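Local coordinates for protein xyloglucan-specific endo-beta-1,4-glucanase GH12 (Aspergillus niveus, PDB 4NPR) that probably hydrolyses internal beta-1,4-glucosidic linkages of xyloglucan, with retention of the beta configuration, and leaves other cell-wall polysaccharides uncut, at residues Val101-Thr107 / Phe193-Arg198. Numbering follows the deposited sequence.
Sequences VKSIDST and FSGDMR. With SO4 (sulfate ion), chain C.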
loop_
_atom_site.group_PDB
_atom_site.type_symbol
_atom_site.label_atom_id
_atom_site.label_comp_id
_atom_site.label_asym_id
_atom_site.label_seq_id
_atom_site.Cartn_x
_atom_site.Cartn_y
_atom_site.Cartn_z
ATOM N N VAL A 101 2.164 -5.357 -19.896
ATOM C CA VAL A 101 1.019 -5.340 -18.989
ATOM C C VAL A 101 -0.179 -4.632 -19.643
ATOM O O VAL A 101 -0.076 -3.437 -19.905
ATOM C CB VAL A 101 1.414 -4.645 -17.682
ATOM C CG1 VAL A 101 0.185 -4.295 -16.857
ATOM C CG2 VAL A 101 2.372 -5.536 -16.887
ATOM N N LYS A 102 -1.285 -5.344 -19.912
ATOM C CA LYS A 102 -2.503 -4.715 -20.494
ATOM C C LYS A 102 -3.280 -3.924 -19.448
ATOM O O LYS A 102 -3.761 -2.835 -19.716
ATOM C CB LYS A 102 -3.486 -5.735 -21.098
ATOM C CG LYS A 102 -3.083 -6.328 -22.446
ATOM C CD LYS A 102 -2.356 -7.671 -22.265
ATOM C CE LYS A 102 -1.618 -8.145 -23.525
ATOM N NZ LYS A 102 -2.537 -8.826 -24.480
ATOM N N SER A 103 -3.412 -4.482 -18.251
ATOM C CA SER A 103 -4.143 -3.786 -17.189
ATOM C C SER A 103 -3.789 -4.264 -15.796
ATOM O O SER A 103 -3.366 -5.416 -15.594
ATOM C CB SER A 103 -5.649 -3.980 -17.391
ATOM O OG SER A 103 -5.959 -5.331 -17.089
ATOM N N ILE A 104 -4.013 -3.375 -14.836
ATOM C CA ILE A 104 -4.040 -3.741 -13.413
ATOM C C ILE A 104 -5.325 -3.211 -12.747
ATOM O O ILE A 104 -5.278 -2.272 -11.953
ATOM C CB ILE A 104 -2.821 -3.173 -12.689
ATOM C CG1 ILE A 104 -1.551 -3.331 -13.518
ATOM C CG2 ILE A 104 -2.622 -3.830 -11.333
ATOM C CD1 ILE A 104 -0.416 -2.543 -12.899
ATOM N N ASP A 105 -6.474 -3.785 -13.099
ATOM C CA ASP A 105 -7.750 -3.314 -12.553
ATOM C C ASP A 105 -7.821 -3.605 -11.053
ATOM O O ASP A 105 -7.480 -4.692 -10.633
ATOM C CB ASP A 105 -8.940 -3.977 -13.266
ATOM C CG ASP A 105 -9.032 -3.608 -14.787
ATOM O OD1 ASP A 105 -8.258 -2.744 -15.294
ATOM O OD2 ASP A 105 -9.887 -4.229 -15.477
ATOM N N SER A 106 -8.223 -2.629 -10.236
ATOM C CA SER A 106 -8.386 -2.856 -8.777
ATOM C C SER A 106 -9.623 -2.159 -8.241
ATOM O O SER A 106 -9.921 -1.047 -8.654
ATOM C CB SER A 106 -7.169 -2.308 -8.007
ATOM O OG SER A 106 -7.226 -2.593 -6.603
ATOM N N THR A 107 -10.301 -2.762 -7.274
ATOM C CA THR A 107 -11.389 -2.079 -6.590
ATOM C C THR A 107 -11.196 -2.229 -5.090
ATOM O O THR A 107 -10.915 -3.317 -4.617
ATOM C CB THR A 107 -12.783 -2.650 -7.012
ATOM O OG1 THR A 107 -13.024 -2.414 -8.421
ATOM C CG2 THR A 107 -13.945 -2.009 -6.157
ATOM N N PHE A 193 -12.763 3.325 -4.377
ATOM C CA PHE A 193 -11.963 3.445 -5.598
ATOM C C PHE A 193 -12.111 2.245 -6.513
ATOM O O PHE A 193 -12.077 1.128 -6.065
ATOM C CB PHE A 193 -10.460 3.570 -5.250
ATOM C CG PHE A 193 -9.526 3.547 -6.466
ATOM C CD1 PHE A 193 -9.414 4.653 -7.299
ATOM C CD2 PHE A 193 -8.763 2.429 -6.757
ATOM C CE1 PHE A 193 -8.581 4.631 -8.416
ATOM C CE2 PHE A 193 -7.937 2.391 -7.860
ATOM C CZ PHE A 193 -7.840 3.489 -8.697
ATOM N N SER A 194 -12.219 2.504 -7.808
ATOM C CA SER A 194 -12.165 1.468 -8.843
ATOM C C SER A 194 -11.422 2.008 -10.079
ATOM O O SER A 194 -11.786 3.036 -10.651
ATOM C CB SER A 194 -13.576 0.973 -9.210
ATOM O OG SER A 194 -13.536 -0.116 -10.119
ATOM N N GLY A 195 -10.340 1.336 -10.463
ATOM C CA GLY A 195 -9.539 1.819 -11.592
ATOM C C GLY A 195 -8.410 0.947 -12.074
ATOM O O GLY A 195 -8.047 -0.034 -11.448
ATOM N N ASP A 196 -7.863 1.339 -13.218
ATOM C CA ASP A 196 -6.731 0.644 -13.802
ATOM C C ASP A 196 -5.424 1.163 -13.181
ATOM O O ASP A 196 -5.004 2.285 -13.459
ATOM C CB ASP A 196 -6.722 0.770 -15.344
ATOM C CG ASP A 196 -5.686 -0.138 -15.979
ATOM O OD1 ASP A 196 -4.944 -0.744 -15.199
ATOM O OD2 ASP A 196 -5.595 -0.298 -17.220
ATOM N N MET A 197 -4.763 0.354 -12.352
ATOM C CA MET A 197 -3.507 0.818 -11.706
ATOM C C MET A 197 -2.340 1.040 -12.716
ATOM O O MET A 197 -1.269 1.521 -12.372
ATOM C CB MET A 197 -3.060 -0.136 -10.608
ATOM C CG MET A 197 -3.966 -0.257 -9.387
ATOM S SD MET A 197 -4.535 1.288 -8.638
ATOM C CE MET A 197 -3.063 1.827 -7.776
ATOM N N ARG A 198 -2.581 0.731 -13.981
ATOM C CA ARG A 198 -1.582 0.916 -14.968
ATOM C C ARG A 198 -1.423 2.359 -15.314
ATOM O O ARG A 198 -0.435 2.732 -15.954
ATOM C CB ARG A 198 -1.911 0.122 -16.204
ATOM C CG ARG A 198 -0.666 -0.179 -16.976
ATOM C CD ARG A 198 -1.014 -0.817 -18.290
ATOM N NE ARG A 198 -1.249 0.180 -19.317
ATOM C CZ ARG A 198 -1.404 -0.122 -20.589
ATOM N NH1 ARG A 198 -1.345 -1.365 -20.980
ATOM N NH2 ARG A 198 -1.620 0.816 -21.469
HETATM S S SO4 C . -14.730 -6.688 -7.629
HETATM O O1 SO4 C . -14.725 -5.221 -7.866
HETATM O O2 SO4 C . -14.071 -6.916 -6.315
HETATM O O3 SO4 C . -16.149 -7.147 -7.595
HETATM O O4 SO4 C . -13.993 -7.414 -8.715
#
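Asp196 and Ile104 illustrate how a side chain can add a bond to the backbone pairing where strand 192-196 gives way to a turn. With CG anti to the backbone N (chi1 -170°), the Asp196 carboxylate lies beside the 101-107 segment, and OD1 accepts from Ile104 N at 2.8 Å on its syn side but 29° out of the carboxylate plane. The same oxygen takes Arg198 N at 3.0 Å from the opposite face of the carboxylate, a capping bond at the turn into helix 198-207. One oxygen thus ties Ile104 of the adjoining segment to the turn that leads into the helix. Asp105 sends OD1 to 3.9 Å from Asp196 OD1, the two carboxylates nearly perpendicular, a proximity of like charges that the two N-H donors to Asp196 OD1 would probably offset in part.

In the turn itself, Met197 N gives a bond to Ile104 O, approaching from above the carbonyl plane, while the CB atoms of Ile104 and Met197 touch at 3.7 Å as their side chains cross almost at right angles. Arg198 bends at chi3 (88°), which brings NH1 to a lone pair of Val101 O at 2.7 Å.

Within the strands, Ser106 and Gly195 form a hydrogen-bonded pair through both backbone amides. Gly195 N also lies over one face of the Phe193 ring, near its rim. Ser106 OG turns instead to Ser239 O and Tyr123 OH. On the face that bears Asp105 and Asp196, Thr107 OG1 and Ser194 OG share a hydrogen bond of 2.9 Å, next to a sulfate probably from the crystallisation liquor. Met197 and Phe193 pack on Tyr123 of the second sheet. Antiparallel pairing of outermost strand 192-196 with 105-113, backed by that sheet, is characteristic of the family 12 beta-jelly-roll sandwich.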